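Side-chain contacts in gram-negative insecticidal protein (Chromobacterium piscinae, PDB 6FBM), which is toxic to insects and probably acts by forming pores in cell membranes through its MACPF domain: residues D24-Y29 / P301-Q306; Q38-F43 / P169-E174; D151-P156 / V294-A299; E162-Y167 / Q281-L286. One frame throughout, in Å; residues are numbered along the deposited sequence.

Contact 1 (D24-Y29 / P301-Q306); sequences DVNGLY and PEFMKQ
Asn26 and Met304 bring together a type I beta turn, Asp24 to Gly27, and the short helix 300-304. The turn follows strand 21-23 and carries its own polar bracing: the backbone N of Asn26 donates to Asp24 OD1 at 2.9 Å, an Asx turn in which the carboxylate is met from above its plane, and Gly27 N closes the turn on Asp24 O. Across the contact the polar term is slight. Asn26 ND2 gives a weak hydrogen bond to Met304 SD, 3.6 Å long and bent to 143°, while OD1 of the same amide has a second weak partner in the hydroxyl of Ser307. Apolar packing does the rest. The Met304 chain is bent at both chi2 (-63°) and chi3 (-76°), and the thioether ends against the turn, where Val25 crosses it at about a right angle. Tyr98 and Leu100 also pack on Met304, whereas Phe303 also touches Met161 of helix 160-167. The Phe303 ring meets the Asn26 amide obliquely, CE2 lying 4.0 Å from ND2. On Val25 it is the CG2 branch that touches the sulfur, 3.8 Å from Met304 SD.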
# COMPACT_ATOMS: atom_id res chain seq x y z
N ASP A 24 -12.20 -32.40 -13.61
CA ASP A 24 -11.86 -33.02 -14.86
C ASP A 24 -10.74 -34.03 -14.60
O ASP A 24 -9.56 -33.70 -14.56
CB ASP A 24 -11.42 -31.99 -15.88
CG ASP A 24 -11.08 -32.61 -17.22
OD1 ASP A 24 -11.15 -33.86 -17.36
OD2 ASP A 24 -10.73 -31.82 -18.14
N VAL A 25 -11.13 -35.30 -14.46
CA VAL A 25 -10.17 -36.37 -14.18
C VAL A 25 -9.20 -36.62 -15.32
O VAL A 25 -8.19 -37.30 -15.13
CB VAL A 25 -10.87 -37.67 -13.79
CG1 VAL A 25 -11.70 -37.47 -12.53
CG2 VAL A 25 -11.72 -38.23 -14.92
N ASN A 26 -9.51 -36.07 -16.49
CA ASN A 26 -8.61 -36.10 -17.65
C ASN A 26 -7.80 -34.83 -17.81
O ASN A 26 -7.12 -34.68 -18.81
CB ASN A 26 -9.41 -36.40 -18.93
CG ASN A 26 -10.01 -37.80 -18.91
OD1 ASN A 26 -9.37 -38.73 -18.48
ND2 ASN A 26 -11.27 -37.93 -19.33
N GLY A 27 -7.82 -33.95 -16.80
CA GLY A 27 -7.18 -32.63 -16.89
C GLY A 27 -5.79 -32.62 -16.26
O GLY A 27 -4.98 -33.50 -16.53
N LEU A 28 -5.51 -31.62 -15.42
CA LEU A 28 -4.22 -31.58 -14.73
C LEU A 28 -4.30 -32.35 -13.43
O LEU A 28 -5.39 -32.64 -12.94
CB LEU A 28 -3.79 -30.14 -14.45
CG LEU A 28 -3.77 -29.17 -15.64
CD1 LEU A 28 -3.31 -27.82 -15.12
CD2 LEU A 28 -2.88 -29.64 -16.81
N TYR A 29 -3.14 -32.71 -12.88
CA TYR A 29 -3.07 -33.38 -11.60
C TYR A 29 -3.29 -32.32 -10.51
O TYR A 29 -2.60 -31.34 -10.45
CB TYR A 29 -1.73 -34.08 -11.41
CG TYR A 29 -1.53 -34.71 -10.05
CD1 TYR A 29 -1.94 -36.01 -9.80
CD2 TYR A 29 -0.95 -33.99 -9.00
CE1 TYR A 29 -1.78 -36.59 -8.55
CE2 TYR A 29 -0.80 -34.55 -7.74
CZ TYR A 29 -1.19 -35.85 -7.52
OH TYR A 29 -1.03 -36.44 -6.27
N PRO A 301 -16.66 -46.01 -18.40
CA PRO A 301 -15.73 -46.42 -19.45
C PRO A 301 -15.87 -45.68 -20.76
O PRO A 301 -14.84 -45.33 -21.37
CB PRO A 301 -16.04 -47.90 -19.64
CG PRO A 301 -16.49 -48.35 -18.28
CD PRO A 301 -17.15 -47.18 -17.63
N GLU A 302 -17.09 -45.43 -21.22
CA GLU A 302 -17.26 -44.71 -22.49
C GLU A 302 -16.93 -43.23 -22.34
O GLU A 302 -16.32 -42.66 -23.25
CB GLU A 302 -18.62 -44.95 -23.21
CG GLU A 302 -19.87 -44.41 -22.52
CD GLU A 302 -21.01 -44.04 -23.47
OE1 GLU A 302 -20.73 -43.50 -24.56
OE2 GLU A 302 -22.19 -44.23 -23.08
N PHE A 303 -17.26 -42.62 -21.21
CA PHE A 303 -16.80 -41.25 -20.94
C PHE A 303 -15.27 -41.14 -21.08
O PHE A 303 -14.77 -40.17 -21.65
CB PHE A 303 -17.24 -40.77 -19.54
CG PHE A 303 -16.76 -39.39 -19.19
CD1 PHE A 303 -17.45 -38.27 -19.62
CD2 PHE A 303 -15.61 -39.22 -18.45
CE1 PHE A 303 -16.99 -36.99 -19.32
CE2 PHE A 303 -15.13 -37.94 -18.14
CZ PHE A 303 -15.84 -36.83 -18.55
N MET A 304 -14.57 -42.15 -20.57
CA MET A 304 -13.10 -42.19 -20.53
C MET A 304 -12.42 -42.73 -21.78
O MET A 304 -11.20 -42.63 -21.88
CB MET A 304 -12.64 -43.03 -19.33
CG MET A 304 -13.07 -42.50 -17.96
SD MET A 304 -12.35 -40.88 -17.63
CE MET A 304 -10.64 -41.31 -17.23
N LYS A 305 -13.18 -43.27 -22.72
CA LYS A 305 -12.64 -43.96 -23.91
C LYS A 305 -11.59 -43.12 -24.63
O LYS A 305 -10.45 -43.56 -24.75
CB LYS A 305 -13.77 -44.34 -24.89
CG LYS A 305 -13.39 -45.37 -25.93
CD LYS A 305 -14.17 -45.22 -27.24
CE LYS A 305 -13.48 -46.00 -28.37
NZ LYS A 305 -14.37 -46.49 -29.45
N GLN A 306 -11.96 -41.92 -25.07
CA GLN A 306 -11.02 -41.02 -25.76
C GLN A 306 -9.72 -40.81 -24.96
O GLN A 306 -8.63 -40.82 -25.54
CB GLN A 306 -11.70 -39.67 -26.06
CG GLN A 306 -10.88 -38.70 -26.93
CD GLN A 306 -11.44 -37.28 -27.06
OE1 GLN A 306 -12.65 -37.05 -26.96
NE2 GLN A 306 -10.55 -36.32 -27.31

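Contact 2 (Q38-F43 / P169-E174); sequences QPLFDF and PYYISE
Leu40, just past the corner that the chain turns at Gln38, sends its CD2 methyl against Tyr171, 3.5 Å from CB. It reaches little further up the side chain: CD2 lies 4.1 Å from Tyr171 CG and comes at the ring obliquely. Its own CB lies over one face of the Phe41 ring, 3.6 Å above the plane. Phe41 has CG beside its backbone N (chi1 -49°) and presents the ring edge. CE2 stands 3.8 Å from Tyr171 CD1, and CZ is placed over the centre of the phenol face, giving a T-shaped (edge-to-face) stack with centroids 5.2 Å apart and planes at 72°. Tyr171 belongs to strand 170-177 of the antiparallel MACPF sheet, where its backbone pairs with Gln281 of strand 280-282; the aromatic pair joins the chain just after strand 35-39 to strand 170-177 of the same sheet. On the tyrosine, chi1 of 66° sets CG between the backbone N and the carbonyl carbon, with one face of the ring toward Phe41. Leu141 of helix 138-141 touches both Phe41 and Tyr171. Beyond Asp42, the Phe43 ring has CB of Phe41 over one face, off its centre and 3.7 Å above the plane.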
# COMPACT_ATOMS: atom_id res chain seq x y z
N GLN A 38 -19.95 -25.63 -11.79
CA GLN A 38 -21.02 -25.58 -10.78
C GLN A 38 -20.64 -26.27 -9.47
O GLN A 38 -20.22 -27.44 -9.50
CB GLN A 38 -22.38 -26.13 -11.28
CG GLN A 38 -23.03 -25.20 -12.27
CD GLN A 38 -23.10 -25.75 -13.69
OE1 GLN A 38 -22.20 -26.46 -14.15
NE2 GLN A 38 -24.17 -25.42 -14.38
N PRO A 39 -20.75 -25.56 -8.32
CA PRO A 39 -20.69 -26.28 -7.02
C PRO A 39 -21.80 -27.31 -6.90
O PRO A 39 -22.91 -27.07 -7.35
CB PRO A 39 -20.87 -25.16 -5.98
CG PRO A 39 -20.44 -23.91 -6.69
CD PRO A 39 -20.87 -24.11 -8.13
N LEU A 40 -21.49 -28.47 -6.34
CA LEU A 40 -22.43 -29.58 -6.27
C LEU A 40 -23.24 -29.52 -5.01
O LEU A 40 -24.37 -30.01 -4.97
CB LEU A 40 -21.68 -30.91 -6.31
CG LEU A 40 -21.30 -31.45 -7.69
CD1 LEU A 40 -20.89 -30.40 -8.72
CD2 LEU A 40 -20.22 -32.51 -7.52
N PHE A 41 -22.68 -28.92 -3.96
CA PHE A 41 -23.25 -29.02 -2.64
C PHE A 41 -23.51 -27.66 -2.06
O PHE A 41 -22.97 -26.66 -2.51
CB PHE A 41 -22.32 -29.80 -1.73
CG PHE A 41 -21.84 -31.09 -2.33
CD1 PHE A 41 -22.68 -32.18 -2.40
CD2 PHE A 41 -20.57 -31.21 -2.83
CE1 PHE A 41 -22.24 -33.39 -2.93
CE2 PHE A 41 -20.13 -32.39 -3.38
CZ PHE A 41 -20.97 -33.49 -3.43
N ASP A 42 -24.40 -27.65 -1.08
CA ASP A 42 -24.73 -26.49 -0.27
C ASP A 42 -24.15 -26.90 1.08
O ASP A 42 -24.67 -27.81 1.71
CB ASP A 42 -26.25 -26.33 -0.20
CG ASP A 42 -26.70 -25.21 0.76
OD1 ASP A 42 -25.87 -24.55 1.42
OD2 ASP A 42 -27.92 -24.95 0.86
N PHE A 43 -23.07 -26.26 1.50
CA PHE A 43 -22.32 -26.69 2.70
C PHE A 43 -22.80 -26.10 4.02
O PHE A 43 -22.17 -26.33 5.05
CB PHE A 43 -20.83 -26.43 2.50
CG PHE A 43 -20.19 -27.35 1.51
CD1 PHE A 43 -20.05 -28.69 1.79
CD2 PHE A 43 -19.72 -26.86 0.30
CE1 PHE A 43 -19.47 -29.53 0.88
CE2 PHE A 43 -19.12 -27.70 -0.61
CZ PHE A 43 -18.99 -29.03 -0.33
N PRO A 169 -17.58 -36.39 -13.65
CA PRO A 169 -17.92 -37.68 -13.07
C PRO A 169 -17.43 -37.86 -11.63
O PRO A 169 -17.97 -38.71 -10.90
CB PRO A 169 -17.21 -38.67 -13.99
CG PRO A 169 -16.01 -37.91 -14.48
CD PRO A 169 -16.43 -36.47 -14.58
N TYR A 170 -16.41 -37.08 -11.23
CA TYR A 170 -15.88 -37.13 -9.89
C TYR A 170 -15.85 -35.73 -9.33
O TYR A 170 -15.78 -34.77 -10.08
CB TYR A 170 -14.48 -37.70 -9.90
CG TYR A 170 -14.43 -39.19 -10.00
CD1 TYR A 170 -14.64 -39.85 -11.21
CD2 TYR A 170 -14.19 -39.96 -8.88
CE1 TYR A 170 -14.60 -41.23 -11.28
CE2 TYR A 170 -14.16 -41.34 -8.94
CZ TYR A 170 -14.35 -41.97 -10.14
OH TYR A 170 -14.30 -43.33 -10.16
N TYR A 171 -15.88 -35.62 -8.01
CA TYR A 171 -15.77 -34.36 -7.33
C TYR A 171 -14.66 -34.40 -6.27
O TYR A 171 -14.22 -35.46 -5.85
CB TYR A 171 -17.11 -33.97 -6.69
CG TYR A 171 -17.55 -34.88 -5.57
CD1 TYR A 171 -17.17 -34.63 -4.26
CD2 TYR A 171 -18.33 -36.01 -5.82
CE1 TYR A 171 -17.56 -35.47 -3.22
CE2 TYR A 171 -18.71 -36.86 -4.80
CZ TYR A 171 -18.35 -36.59 -3.50
OH TYR A 171 -18.71 -37.42 -2.48
N ILE A 172 -14.24 -33.22 -5.85
CA ILE A 172 -13.19 -33.09 -4.86
C ILE A 172 -13.78 -33.31 -3.48
O ILE A 172 -14.54 -32.49 -2.98
CB ILE A 172 -12.55 -31.68 -4.89
CG1 ILE A 172 -11.92 -31.36 -6.26
CG2 ILE A 172 -11.52 -31.53 -3.77
CD1 ILE A 172 -10.72 -32.23 -6.63
N SER A 173 -13.41 -34.41 -2.87
CA SER A 173 -13.87 -34.76 -1.53
C SER A 173 -12.84 -34.48 -0.46
O SER A 173 -13.19 -34.24 0.69
CB SER A 173 -14.25 -36.23 -1.48
OG SER A 173 -14.85 -36.54 -0.25
N GLU A 174 -11.57 -34.55 -0.83
CA GLU A 174 -10.48 -34.28 0.08
C GLU A 174 -9.32 -33.70 -0.74
O GLU A 174 -9.03 -34.16 -1.83
CB GLU A 174 -10.06 -35.58 0.75
CG GLU A 174 -9.19 -35.42 1.98
CD GLU A 174 -8.87 -36.79 2.56
OE1 GLU A 174 -8.08 -37.52 1.93
OE2 GLU A 174 -9.39 -37.16 3.64

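Contact 3 (D151-P156 / V294-A299); sequences DDLNNP and VELEDA
Leu153 turns CG anti to its backbone N (chi1 175°), and this carries the end of a side chain whose first bond leads away from helix 290-298 back to meet Leu296. The latter starts toward Leu153 from the other helix, with CG beside its own backbone N (chi1 -66°) and an extended chi2 of 177°. The two leucines cross at about a right angle and touch through one methyl each, Leu153 CD1 and Leu296 CD1 at 3.8 Å. Leu296 CD1 also lies 4.2 Å from the carbonyl oxygen Leu153 O, in the last turn of helix 147-154. This is a helix-helix contact within the MACPF region, between helices 147-154 and 290-298, with the nearest CA atoms, those of Leu153 and Leu296, 9.0 Å apart. Both leucines are buried: Leu296 also packs on Ala160 and Leu163 of helix 160-167, and Leu153 on Leu145 and Leu286. Toward the surface, Glu295 reaches the loop past helix 147-154, where OE1 comes within 4.0 Å of Pro156 O without bonding to it. The stronger partner of that carboxylate is Arg292, through a salt bridge to OE1. The guanidinium of Arg292 also takes Leu153 O through NE and, weakly, Asp152 O through NH2. Between the segments themselves the chemistry is therefore apolar, while Arg292, its charge probably balanced in part by Glu295, supplies polar attachment of helix 290-298 to carbonyls at the end of helix 147-154.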
# COMPACT_ATOMS: atom_id res chain seq x y z
N ASP A 151 -31.54 -32.68 -9.28
CA ASP A 151 -32.55 -33.01 -10.29
C ASP A 151 -31.90 -33.80 -11.42
O ASP A 151 -32.35 -34.91 -11.73
CB ASP A 151 -33.32 -31.77 -10.78
CG ASP A 151 -34.29 -31.21 -9.69
OD1 ASP A 151 -34.55 -31.87 -8.66
OD2 ASP A 151 -34.81 -30.07 -9.84
N ASP A 152 -30.80 -33.27 -11.98
CA ASP A 152 -30.10 -33.93 -13.08
C ASP A 152 -29.55 -35.29 -12.69
O ASP A 152 -29.75 -36.27 -13.40
CB ASP A 152 -28.95 -33.06 -13.63
CG ASP A 152 -29.46 -31.85 -14.39
OD1 ASP A 152 -30.62 -31.87 -14.80
OD2 ASP A 152 -28.70 -30.88 -14.58
N LEU A 153 -28.87 -35.33 -11.54
CA LEU A 153 -28.28 -36.56 -11.02
C LEU A 153 -29.30 -37.68 -10.91
O LEU A 153 -29.02 -38.80 -11.30
CB LEU A 153 -27.64 -36.29 -9.66
CG LEU A 153 -27.05 -37.46 -8.88
CD1 LEU A 153 -25.85 -38.06 -9.60
CD2 LEU A 153 -26.65 -36.98 -7.50
N ASN A 154 -30.48 -37.37 -10.38
CA ASN A 154 -31.51 -38.37 -10.09
C ASN A 154 -32.57 -38.58 -11.21
O ASN A 154 -33.32 -39.55 -11.15
CB ASN A 154 -32.18 -38.03 -8.75
CG ASN A 154 -31.25 -38.19 -7.56
OD1 ASN A 154 -30.84 -39.31 -7.22
ND2 ASN A 154 -30.92 -37.08 -6.91
N ASN A 155 -32.63 -37.69 -12.20
CA ASN A 155 -33.53 -37.84 -13.36
C ASN A 155 -33.06 -39.03 -14.20
O ASN A 155 -31.95 -38.99 -14.70
CB ASN A 155 -33.51 -36.55 -14.21
CG ASN A 155 -34.36 -36.63 -15.47
OD1 ASN A 155 -34.91 -37.66 -15.83
ND2 ASN A 155 -34.46 -35.50 -16.15
N PRO A 156 -33.91 -40.07 -14.38
CA PRO A 156 -33.45 -41.23 -15.17
C PRO A 156 -33.34 -40.96 -16.69
O PRO A 156 -32.66 -41.71 -17.40
CB PRO A 156 -34.51 -42.31 -14.88
CG PRO A 156 -35.34 -41.79 -13.75
CD PRO A 156 -35.27 -40.30 -13.85
N VAL A 294 -25.67 -47.31 -10.55
CA VAL A 294 -25.08 -48.33 -11.37
C VAL A 294 -25.04 -47.87 -12.81
O VAL A 294 -24.01 -48.04 -13.45
CB VAL A 294 -25.80 -49.70 -11.17
CG1 VAL A 294 -25.40 -50.72 -12.23
CG2 VAL A 294 -25.47 -50.26 -9.78
N GLU A 295 -26.12 -47.28 -13.33
CA GLU A 295 -26.11 -46.92 -14.75
C GLU A 295 -25.11 -45.81 -15.03
O GLU A 295 -24.45 -45.82 -16.07
CB GLU A 295 -27.49 -46.61 -15.35
CG GLU A 295 -28.23 -45.42 -14.80
CD GLU A 295 -29.21 -44.77 -15.78
OE1 GLU A 295 -30.22 -44.19 -15.35
OE2 GLU A 295 -28.96 -44.77 -16.99
N LEU A 296 -24.98 -44.88 -14.08
CA LEU A 296 -23.96 -43.83 -14.19
C LEU A 296 -22.56 -44.42 -14.14
O LEU A 296 -21.73 -44.10 -14.99
CB LEU A 296 -24.16 -42.75 -13.13
CG LEU A 296 -25.43 -41.91 -13.26
CD1 LEU A 296 -25.53 -40.93 -12.09
CD2 LEU A 296 -25.50 -41.17 -14.59
N GLU A 297 -22.32 -45.32 -13.20
CA GLU A 297 -21.01 -45.98 -13.12
C GLU A 297 -20.65 -46.81 -14.35
O GLU A 297 -19.48 -46.84 -14.75
CB GLU A 297 -20.91 -46.84 -11.85
CG GLU A 297 -19.57 -47.55 -11.73
CD GLU A 297 -19.20 -47.90 -10.29
OE1 GLU A 297 -20.12 -48.05 -9.44
OE2 GLU A 297 -17.99 -48.00 -10.02
N ASP A 298 -21.64 -47.48 -14.95
CA ASP A 298 -21.43 -48.27 -16.18
C ASP A 298 -21.03 -47.41 -17.36
O ASP A 298 -20.33 -47.88 -18.27
CB ASP A 298 -22.69 -49.04 -16.58
CG ASP A 298 -23.00 -50.20 -15.66
OD1 ASP A 298 -22.09 -50.67 -14.97
OD2 ASP A 298 -24.15 -50.68 -15.64
N ALA A 299 -21.47 -46.16 -17.36
CA ALA A 299 -21.17 -45.25 -18.44
C ALA A 299 -19.76 -44.64 -18.35
O ALA A 299 -19.29 -43.98 -19.30
CB ALA A 299 -22.22 -44.17 -18.49

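Contact 4 (E162-Y167 / Q281-L286); sequences ELFKRY and QPIWAL
Ile283 sets its CD1 methyl against both Leu163 and Phe164 of helix 160-167, and this is the main apolar link of the contact. CD1 lies 3.7 Å from Leu163 CD2, the two side chains sliding past each other in opposite directions, and 3.8 Å from Phe164 CD1. Against the phenylalanine it sits at the ring edge, near the ring plane, while CG1 follows behind at 4.0 Å from Phe164 CE1. The position owes much to chi1 of Ile283 (62°), which sets CG1 between the backbone N and the carbonyl carbon and points the longer branch at the helix. Leu163 also touches Arg292 and Leu296 of helix 290-298.

The arrangement seats helix 160-167 on the chain leaving strand 280-282, part of the MACPF sheet; after that strand the chain runs into a short 3-10 segment, with Leu286 N bonded to Ile283 O.

Phe164 CZ meets the edge of the Trp284 indole, in its plane, 3.8 Å from CE3, whereas the indole atom lies obliquely to the phenyl ring. One face of the same indole carries CB of Pro282, 3.2 Å above the plane and toward the rim. Phe300 makes an edge-to-face pair with Trp284.

No hydrogen bond crosses the contact; on the helix, Arg166 NH1 and Glu162 OE2 form a salt bridge of 3.1 Å, its hydrogen bond weak at 133°, and the hydroxyl of Tyr167 bonds Asp152 of helix 147-154.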
# COMPACT_ATOMS: atom_id res chain seq x y z
N GLU A 162 -24.19 -36.49 -20.45
CA GLU A 162 -24.52 -35.10 -20.19
C GLU A 162 -24.24 -34.76 -18.75
O GLU A 162 -23.64 -33.72 -18.47
CB GLU A 162 -26.00 -34.81 -20.47
CG GLU A 162 -26.25 -34.00 -21.72
CD GLU A 162 -27.13 -32.81 -21.42
OE1 GLU A 162 -28.24 -32.70 -22.00
OE2 GLU A 162 -26.76 -31.98 -20.53
N LEU A 163 -24.69 -35.64 -17.86
CA LEU A 163 -24.46 -35.47 -16.44
C LEU A 163 -22.98 -35.26 -16.21
O LEU A 163 -22.59 -34.30 -15.55
CB LEU A 163 -24.96 -36.67 -15.64
CG LEU A 163 -24.96 -36.52 -14.12
CD1 LEU A 163 -26.00 -35.51 -13.69
CD2 LEU A 163 -25.26 -37.85 -13.49
N PHE A 164 -22.16 -36.14 -16.79
CA PHE A 164 -20.71 -36.05 -16.65
C PHE A 164 -20.10 -34.80 -17.29
O PHE A 164 -19.16 -34.24 -16.72
CB PHE A 164 -20.00 -37.31 -17.16
CG PHE A 164 -20.29 -38.57 -16.37
CD1 PHE A 164 -20.77 -38.54 -15.06
CD2 PHE A 164 -20.05 -39.81 -16.95
CE1 PHE A 164 -21.02 -39.71 -14.36
CE2 PHE A 164 -20.28 -40.98 -16.25
CZ PHE A 164 -20.77 -40.93 -14.95
N LYS A 165 -20.61 -34.37 -18.44
CA LYS A 165 -20.17 -33.10 -19.03
C LYS A 165 -20.52 -31.91 -18.13
O LYS A 165 -19.66 -31.06 -17.85
CB LYS A 165 -20.73 -32.93 -20.46
CG LYS A 165 -20.38 -31.61 -21.14
CD LYS A 165 -21.55 -30.63 -21.18
CE LYS A 165 -21.34 -29.59 -22.30
NZ LYS A 165 -21.47 -30.11 -23.69
N ARG A 166 -21.77 -31.85 -17.67
CA ARG A 166 -22.25 -30.74 -16.83
C ARG A 166 -21.52 -30.63 -15.49
O ARG A 166 -21.16 -29.53 -15.07
CB ARG A 166 -23.73 -30.87 -16.55
CG ARG A 166 -24.67 -30.54 -17.69
CD ARG A 166 -26.11 -30.88 -17.31
NE ARG A 166 -26.98 -29.69 -17.13
CZ ARG A 166 -28.09 -29.42 -17.82
NH1 ARG A 166 -28.60 -30.27 -18.68
NH2 ARG A 166 -28.76 -28.30 -17.55
N TYR A 167 -21.33 -31.75 -14.81
CA TYR A 167 -20.90 -31.75 -13.42
C TYR A 167 -19.52 -32.35 -13.15
O TYR A 167 -18.96 -32.10 -12.08
CB TYR A 167 -21.96 -32.48 -12.57
CG TYR A 167 -23.29 -31.78 -12.65
CD1 TYR A 167 -23.50 -30.58 -11.97
CD2 TYR A 167 -24.31 -32.28 -13.43
CE1 TYR A 167 -24.71 -29.92 -12.05
CE2 TYR A 167 -25.52 -31.62 -13.53
CZ TYR A 167 -25.71 -30.44 -12.84
OH TYR A 167 -26.91 -29.79 -12.93
N GLN A 281 -14.05 -38.48 -5.55
CA GLN A 281 -15.15 -39.38 -5.24
C GLN A 281 -16.15 -39.27 -6.36
O GLN A 281 -16.35 -38.20 -6.90
CB GLN A 281 -15.79 -39.01 -3.91
CG GLN A 281 -14.87 -39.25 -2.71
CD GLN A 281 -14.47 -40.71 -2.56
OE1 GLN A 281 -15.29 -41.60 -2.71
NE2 GLN A 281 -13.19 -40.96 -2.28
N PRO A 282 -16.76 -40.40 -6.77
CA PRO A 282 -17.66 -40.39 -7.91
C PRO A 282 -18.97 -39.74 -7.58
O PRO A 282 -19.47 -39.90 -6.46
CB PRO A 282 -17.91 -41.87 -8.14
CG PRO A 282 -17.78 -42.50 -6.78
CD PRO A 282 -16.67 -41.74 -6.14
N ILE A 283 -19.54 -39.02 -8.54
CA ILE A 283 -20.88 -38.44 -8.36
C ILE A 283 -21.95 -39.51 -8.32
O ILE A 283 -22.99 -39.30 -7.70
CB ILE A 283 -21.28 -37.37 -9.39
CG1 ILE A 283 -21.31 -37.93 -10.83
CG2 ILE A 283 -20.33 -36.19 -9.30
CD1 ILE A 283 -22.05 -37.03 -11.80
N TRP A 284 -21.71 -40.65 -8.96
CA TRP A 284 -22.74 -41.71 -8.97
C TRP A 284 -23.14 -42.19 -7.56
O TRP A 284 -24.32 -42.34 -7.30
CB TRP A 284 -22.38 -42.89 -9.89
CG TRP A 284 -21.05 -43.52 -9.72
CD1 TRP A 284 -20.66 -44.37 -8.72
CD2 TRP A 284 -19.94 -43.40 -10.62
NE1 TRP A 284 -19.36 -44.79 -8.95
CE2 TRP A 284 -18.90 -44.21 -10.11
CE3 TRP A 284 -19.73 -42.68 -11.80
CZ2 TRP A 284 -17.65 -44.29 -10.72
CZ3 TRP A 284 -18.49 -42.76 -12.42
CH2 TRP A 284 -17.47 -43.56 -11.89
N ALA A 285 -22.18 -42.32 -6.65
CA ALA A 285 -22.47 -42.64 -5.24
C ALA A 285 -23.47 -41.69 -4.56
O ALA A 285 -24.06 -42.04 -3.54
CB ALA A 285 -21.17 -42.70 -4.43
N LEU A 286 -23.66 -40.49 -5.12
CA LEU A 286 -24.62 -39.51 -4.60
C LEU A 286 -26.07 -39.71 -5.06
O LEU A 286 -26.99 -39.06 -4.53
CB LEU A 286 -24.18 -38.10 -5.01
CG LEU A 286 -22.79 -37.68 -4.53
CD1 LEU A 286 -22.36 -36.41 -5.26
CD2 LEU A 286 -22.82 -37.49 -3.02

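Contacts 2 and 4 are wholly buried and apolar across their segments; they share the sheet, since strands 170-177 and 280-282 are neighbours, and their centres lie about 9 Å apart. Contact 3 adjoins contact 4, centres about 8 Å apart, and helices 147-154 and 160-167, one from each, follow each other in the chain; its leucines are buried but its glutamate and proline lie nearer the surface. Contact 1 is partly buried as well, and among the four it alone has a hydrogen bond across its segments, a weak one to sulfur. It reaches contact 4 where Phe303 packs on Phe164, and contact 2 where Val25 packs on Tyr170 and Phe303 on Pro169.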